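Local coordinates for protein techylectin-5A (Tachypleus tridentatus, PDB 1JC9) that recognises acetyl groups on microbial and other cell surfaces and agglutinates the cells as a lectin of horseshoe crab innate immunity, at residues 183-194 against 212-222. Residues are numbered along the deposited sequence; the frame is centred on the assembly and turned at random.
With NAG (2-acetamido-2-deoxy-beta-D-glucopyranose), chain B.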
loop_
_atom_site.group_PDB
_atom_site.type_symbol
_atom_site.label_atom_id
_atom_site.label_comp_id
_atom_site.label_asym_id
_atom_site.label_seq_id
_atom_site.Cartn_x
_atom_site.Cartn_y
_atom_site.Cartn_z
ATOM N N SER A 183 -6.046 3.981 -11.445
ATOM C CA SER A 183 -5.289 5.157 -11.025
ATOM C C SER A 183 -3.909 4.845 -10.437
ATOM O O SER A 183 -3.222 5.748 -9.964
ATOM C CB SER A 183 -6.098 5.982 -10.022
ATOM O OG SER A 183 -7.270 6.514 -10.628
ATOM N N PHE A 184 -3.503 3.579 -10.461
ATOM C CA PHE A 184 -2.187 3.193 -9.944
ATOM C C PHE A 184 -1.271 2.892 -11.130
ATOM O O PHE A 184 -0.042 2.961 -11.030
ATOM C CB PHE A 184 -2.311 1.947 -9.053
ATOM C CG PHE A 184 -1.071 1.629 -8.249
ATOM C CD1 PHE A 184 -0.483 2.590 -7.432
ATOM C CD2 PHE A 184 -0.533 0.346 -8.259
ATOM C CE1 PHE A 184 0.618 2.277 -6.632
ATOM C CE2 PHE A 184 0.569 0.020 -7.460
ATOM C CZ PHE A 184 1.143 0.989 -6.645
ATOM N N GLY A 185 -1.890 2.574 -12.262
ATOM C CA GLY A 185 -1.144 2.237 -13.462
ATOM C C GLY A 185 -0.059 3.211 -13.881
ATOM O O GLY A 185 1.031 2.791 -14.267
ATOM N N ARG A 186 -0.338 4.508 -13.804
ATOM C CA ARG A 186 0.646 5.499 -14.224
ATOM C C ARG A 186 1.910 5.499 -13.372
ATOM O O ARG A 186 2.943 6.031 -13.779
ATOM C CB ARG A 186 0.030 6.902 -14.220
ATOM C CG ARG A 186 0.805 7.904 -15.072
ATOM C CD ARG A 186 0.072 9.236 -15.214
ATOM N NE ARG A 186 0.195 10.087 -14.032
ATOM C CZ ARG A 186 -0.379 11.282 -13.913
ATOM N NH1 ARG A 186 -1.120 11.768 -14.902
ATOM N NH2 ARG A 186 -0.204 12.002 -12.813
ATOM N N HIS A 187 1.836 4.891 -12.198
ATOM C CA HIS A 187 2.979 4.854 -11.292
ATOM C C HIS A 187 3.980 3.746 -11.595
ATOM O O HIS A 187 5.092 3.743 -11.072
ATOM C CB HIS A 187 2.461 4.755 -9.856
ATOM C CG HIS A 187 1.700 5.968 -9.425
ATOM N ND1 HIS A 187 2.322 7.102 -8.943
ATOM C CD2 HIS A 187 0.381 6.265 -9.497
ATOM C CE1 HIS A 187 1.418 8.044 -8.739
ATOM N NE2 HIS A 187 0.232 7.562 -9.069
ATOM N N ASN A 188 3.593 2.814 -12.457
ATOM C CA ASN A 188 4.471 1.715 -12.822
ATOM C C ASN A 188 5.830 2.243 -13.283
ATOM O O ASN A 188 5.897 3.226 -14.015
ATOM C CB ASN A 188 3.815 0.879 -13.935
ATOM C CG ASN A 188 4.669 -0.302 -14.370
ATOM O OD1 ASN A 188 5.295 -0.975 -13.550
ATOM N ND2 ASN A 188 4.681 -0.570 -15.668
ATOM N N GLY A 189 6.905 1.596 -12.831
ATOM C CA GLY A 189 8.248 1.990 -13.221
ATOM C C GLY A 189 8.844 3.239 -12.590
ATOM O O GLY A 189 9.827 3.769 -13.095
ATOM N N HIS A 190 8.277 3.713 -11.489
ATOM C CA HIS A 190 8.795 4.910 -10.835
ATOM C C HIS A 190 9.462 4.616 -9.497
ATOM O O HIS A 190 9.154 3.613 -8.848
ATOM C CB HIS A 190 7.660 5.920 -10.644
ATOM C CG HIS A 190 7.239 6.585 -11.916
ATOM N ND1 HIS A 190 7.851 7.722 -12.397
ATOM C CD2 HIS A 190 6.315 6.235 -12.844
ATOM C CE1 HIS A 190 7.326 8.043 -13.565
ATOM N NE2 HIS A 190 6.392 7.157 -13.860
ATOM N N ASN A 191 10.383 5.489 -9.093
ATOM C CA ASN A 191 11.082 5.324 -7.821
ATOM C C ASN A 191 10.145 5.732 -6.699
ATOM O O ASN A 191 9.118 6.363 -6.933
ATOM C CB ASN A 191 12.316 6.230 -7.737
ATOM C CG ASN A 191 13.197 6.139 -8.956
ATOM O OD1 ASN A 191 13.705 5.064 -9.273
ATOM N ND2 ASN A 191 13.358 7.275 -9.639
ATOM N N PHE A 192 10.510 5.374 -5.477
ATOM C CA PHE A 192 9.719 5.749 -4.321
ATOM C C PHE A 192 10.285 7.094 -3.872
ATOM O O PHE A 192 11.498 7.297 -3.922
ATOM C CB PHE A 192 9.901 4.725 -3.202
ATOM C CG PHE A 192 8.869 4.824 -2.118
ATOM C CD1 PHE A 192 7.600 4.278 -2.298
ATOM C CD2 PHE A 192 9.164 5.458 -0.912
ATOM C CE1 PHE A 192 6.637 4.354 -1.294
ATOM C CE2 PHE A 192 8.207 5.541 0.101
ATOM C CZ PHE A 192 6.940 4.986 -0.092
ATOM N N SER A 193 9.420 8.018 -3.458
ATOM C CA SER A 193 9.878 9.323 -2.980
ATOM C C SER A 193 9.277 9.636 -1.613
ATOM O O SER A 193 8.195 9.155 -1.274
ATOM C CB SER A 193 9.488 10.444 -3.950
ATOM O OG SER A 193 10.199 10.364 -5.171
ATOM N N THR A 194 9.989 10.442 -0.834
ATOM C CA THR A 194 9.526 10.854 0.487
ATOM C C THR A 194 9.857 12.334 0.658
ATOM O O THR A 194 10.575 12.913 -0.158
ATOM C CB THR A 194 10.210 10.045 1.608
ATOM O OG1 THR A 194 11.633 10.108 1.445
ATOM C CG2 THR A 194 9.751 8.585 1.569
ATOM N N GLY A 212 2.972 12.543 0.960
ATOM C CA GLY A 212 3.159 11.149 1.317
ATOM C C GLY A 212 4.444 10.520 0.821
ATOM O O GLY A 212 5.303 11.194 0.260
ATOM N N GLY A 213 4.576 9.223 1.075
ATOM C CA GLY A 213 5.711 8.457 0.604
ATOM C C GLY A 213 5.040 7.617 -0.467
ATOM O O GLY A 213 4.172 6.800 -0.154
ATOM N N TRP A 214 5.427 7.798 -1.724
ATOM C CA TRP A 214 4.764 7.078 -2.804
ATOM C C TRP A 214 5.672 7.020 -4.023
ATOM O O TRP A 214 6.723 7.665 -4.054
ATOM C CB TRP A 214 3.475 7.842 -3.141
ATOM C CG TRP A 214 2.399 7.069 -3.854
ATOM C CD1 TRP A 214 1.946 7.277 -5.129
ATOM C CD2 TRP A 214 1.594 6.019 -3.309
ATOM N NE1 TRP A 214 0.906 6.422 -5.408
ATOM C CE2 TRP A 214 0.668 5.639 -4.309
ATOM C CE3 TRP A 214 1.562 5.361 -2.071
ATOM C CZ2 TRP A 214 -0.280 4.630 -4.108
ATOM C CZ3 TRP A 214 0.619 4.355 -1.872
ATOM C CH2 TRP A 214 -0.288 4.002 -2.886
ATOM N N TRP A 215 5.265 6.245 -5.025
ATOM C CA TRP A 215 6.026 6.129 -6.267
ATOM C C TRP A 215 5.539 7.261 -7.177
ATOM O O TRP A 215 4.950 7.024 -8.232
ATOM C CB TRP A 215 5.765 4.767 -6.921
ATOM C CG TRP A 215 6.228 3.597 -6.091
ATOM C CD1 TRP A 215 7.479 3.044 -6.073
ATOM C CD2 TRP A 215 5.455 2.873 -5.120
ATOM N NE1 TRP A 215 7.533 2.023 -5.152
ATOM C CE2 TRP A 215 6.305 1.896 -4.553
ATOM C CE3 TRP A 215 4.128 2.956 -4.675
ATOM C CZ2 TRP A 215 5.872 1.007 -3.562
ATOM C CZ3 TRP A 215 3.696 2.073 -3.687
ATOM C CH2 TRP A 215 4.569 1.110 -3.143
ATOM N N TYR A 216 5.787 8.490 -6.746
ATOM C CA TYR A 216 5.364 9.676 -7.480
ATOM C C TYR A 216 5.939 9.818 -8.882
ATOM O O TYR A 216 7.102 9.489 -9.133
ATOM C CB TYR A 216 5.697 10.931 -6.673
ATOM C CG TYR A 216 4.851 11.113 -5.433
ATOM C CD1 TYR A 216 3.472 11.309 -5.532
ATOM C CD2 TYR A 216 5.429 11.123 -4.162
ATOM C CE1 TYR A 216 2.689 11.517 -4.401
ATOM C CE2 TYR A 216 4.653 11.329 -3.021
ATOM C CZ TYR A 216 3.283 11.528 -3.155
ATOM O OH TYR A 216 2.504 11.750 -2.045
ATOM N N ASP A 217 5.102 10.323 -9.784
ATOM C CA ASP A 217 5.467 10.551 -11.179
ATOM C C ASP A 217 5.520 12.058 -11.431
ATOM O O ASP A 217 6.556 12.689 -11.219
ATOM C CB ASP A 217 4.426 9.912 -12.104
ATOM C CG ASP A 217 4.770 10.074 -13.572
ATOM O OD1 ASP A 217 3.926 9.705 -14.420
ATOM O OD2 ASP A 217 5.882 10.565 -13.880
ATOM N N ARG A 218 4.393 12.628 -11.861
ATOM C CA ARG A 218 4.287 14.060 -12.153
ATOM C C ARG A 218 2.882 14.628 -11.909
ATOM O O ARG A 218 2.348 15.300 -12.789
ATOM C CB ARG A 218 4.622 14.322 -13.620
ATOM C CG ARG A 218 6.063 14.167 -14.037
ATOM C CD ARG A 218 6.116 14.072 -15.561
ATOM N NE ARG A 218 7.375 14.547 -16.130
ATOM C CZ ARG A 218 7.739 15.826 -16.179
ATOM N NH1 ARG A 218 6.939 16.770 -15.692
ATOM N NH2 ARG A 218 8.900 16.165 -16.722
ATOM N N CYS A 219 2.275 14.404 -10.743
ATOM C CA CYS A 219 2.855 13.658 -9.640
ATOM C C CYS A 219 2.119 12.350 -9.341
ATOM O O CYS A 219 2.756 11.328 -9.057
ATOM C CB CYS A 219 2.850 14.522 -8.384
ATOM S SG CYS A 219 4.081 15.864 -8.343
ATOM N N HIS A 220 0.785 12.373 -9.396
ATOM C CA HIS A 220 0.022 11.161 -9.095
ATOM C C HIS A 220 -1.427 11.153 -9.556
ATOM O O HIS A 220 -1.988 12.181 -9.941
ATOM C CB HIS A 220 0.015 10.916 -7.582
ATOM C CG HIS A 220 -0.933 11.804 -6.836
ATOM N ND1 HIS A 220 -2.304 11.674 -6.929
ATOM C CD2 HIS A 220 -0.710 12.855 -6.012
ATOM C CE1 HIS A 220 -2.884 12.605 -6.193
ATOM N NE2 HIS A 220 -1.940 13.336 -5.627
ATOM N N GLU A 221 -2.019 9.962 -9.496
ATOM C CA GLU A 221 -3.423 9.751 -9.812
ATOM C C GLU A 221 -3.993 9.045 -8.579
ATOM O O GLU A 221 -5.204 9.009 -8.372
ATOM C CB GLU A 221 -3.598 8.893 -11.066
ATOM C CG GLU A 221 -3.083 9.565 -12.332
ATOM C CD GLU A 221 -3.779 9.072 -13.587
ATOM O OE1 GLU A 221 -3.794 7.848 -13.834
ATOM O OE2 GLU A 221 -4.315 9.918 -14.331
ATOM N N SER A 222 -3.099 8.479 -7.765
ATOM C CA SER A 222 -3.477 7.824 -6.506
ATOM C C SER A 222 -2.471 8.306 -5.460
ATOM O O SER A 222 -1.286 8.447 -5.757
ATOM C CB SER A 222 -3.459 6.292 -6.632
ATOM O OG SER A 222 -2.210 5.801 -7.076
HETATM C C1 NAG B . -2.154 15.569 -13.140
HETATM C C2 NAG B . -1.282 16.382 -12.073
HETATM C C3 NAG B . -1.161 17.873 -12.573
HETATM C C4 NAG B . -0.417 17.813 -13.887
HETATM C C5 NAG B . -1.261 16.953 -14.896
HETATM C C6 NAG B . -0.560 16.817 -16.251
HETATM C C7 NAG B . -1.323 15.647 -9.772
HETATM C C8 NAG B . -1.941 15.563 -8.410
HETATM N N2 NAG B . -1.966 16.353 -10.771
HETATM O O1 NAG B . -2.336 14.162 -12.782
HETATM O O3 NAG B . -0.384 18.653 -11.665
HETATM O O4 NAG B . -0.249 19.175 -14.422
HETATM O O5 NAG B . -1.489 15.588 -14.427
HETATM O O6 NAG B . -1.489 15.995 -17.025
HETATM O O7 NAG B . -0.226 15.063 -9.950
HETATM O O HOH W 1 -3.045 5.521 -13.602
HETATM O O HOH W 2 4.478 7.566 -15.862
HETATM O O HOH W 3 8.978 9.091 -7.099
#
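His187 of loop 183-194 plugs its ring into loop 212-222, against Trp214 and Trp215, in the fibrinogen C-terminal domain; the two loops supply Arg186, Arg218, Cys219 and His220 to the N-acetylglucosamine pocket. CG anti to the carbonyl carbon (chi1 -65°) swings the ring toward 212-222, where ND1 donates to Trp215 O (2.7 Å, 166°); the oxygen lies in the ring plane, while ND1 stands above the carbonyl plane. NE2 takes a weak bond from Glu221 N, so both ring nitrogens are engaged. The indole edge of Trp214 meets the imidazole face, and Phe184 leans obliquely on the same indole, CE1 to Trp214 CZ2 3.6 Å. Farther along, Phe192 turns its edge onto the face of Trp215, and Ser193 pairs with Trp214 in a single antiparallel bridge.

Toward the sugar the contact is looser. Arg186 has Glu221 CG over one guanidinium face; its salt bridges to Asp217 and Glu221 are long, with no N-H pointing at either oxygen. Glu221 OE2 also pairs with Arg243. At the outer rim a water joins Arg186 O, His190 NE2 and Asp217 OD1. Arg186 NH2 donates to NAG O1 (3.0 Å). After the cis peptide Arg218-Cys219, NAG C8 lies over the His220 ring, while NAG O7 accepts from Cys219 N at 2.7 Å and His220 N at 2.9 Å.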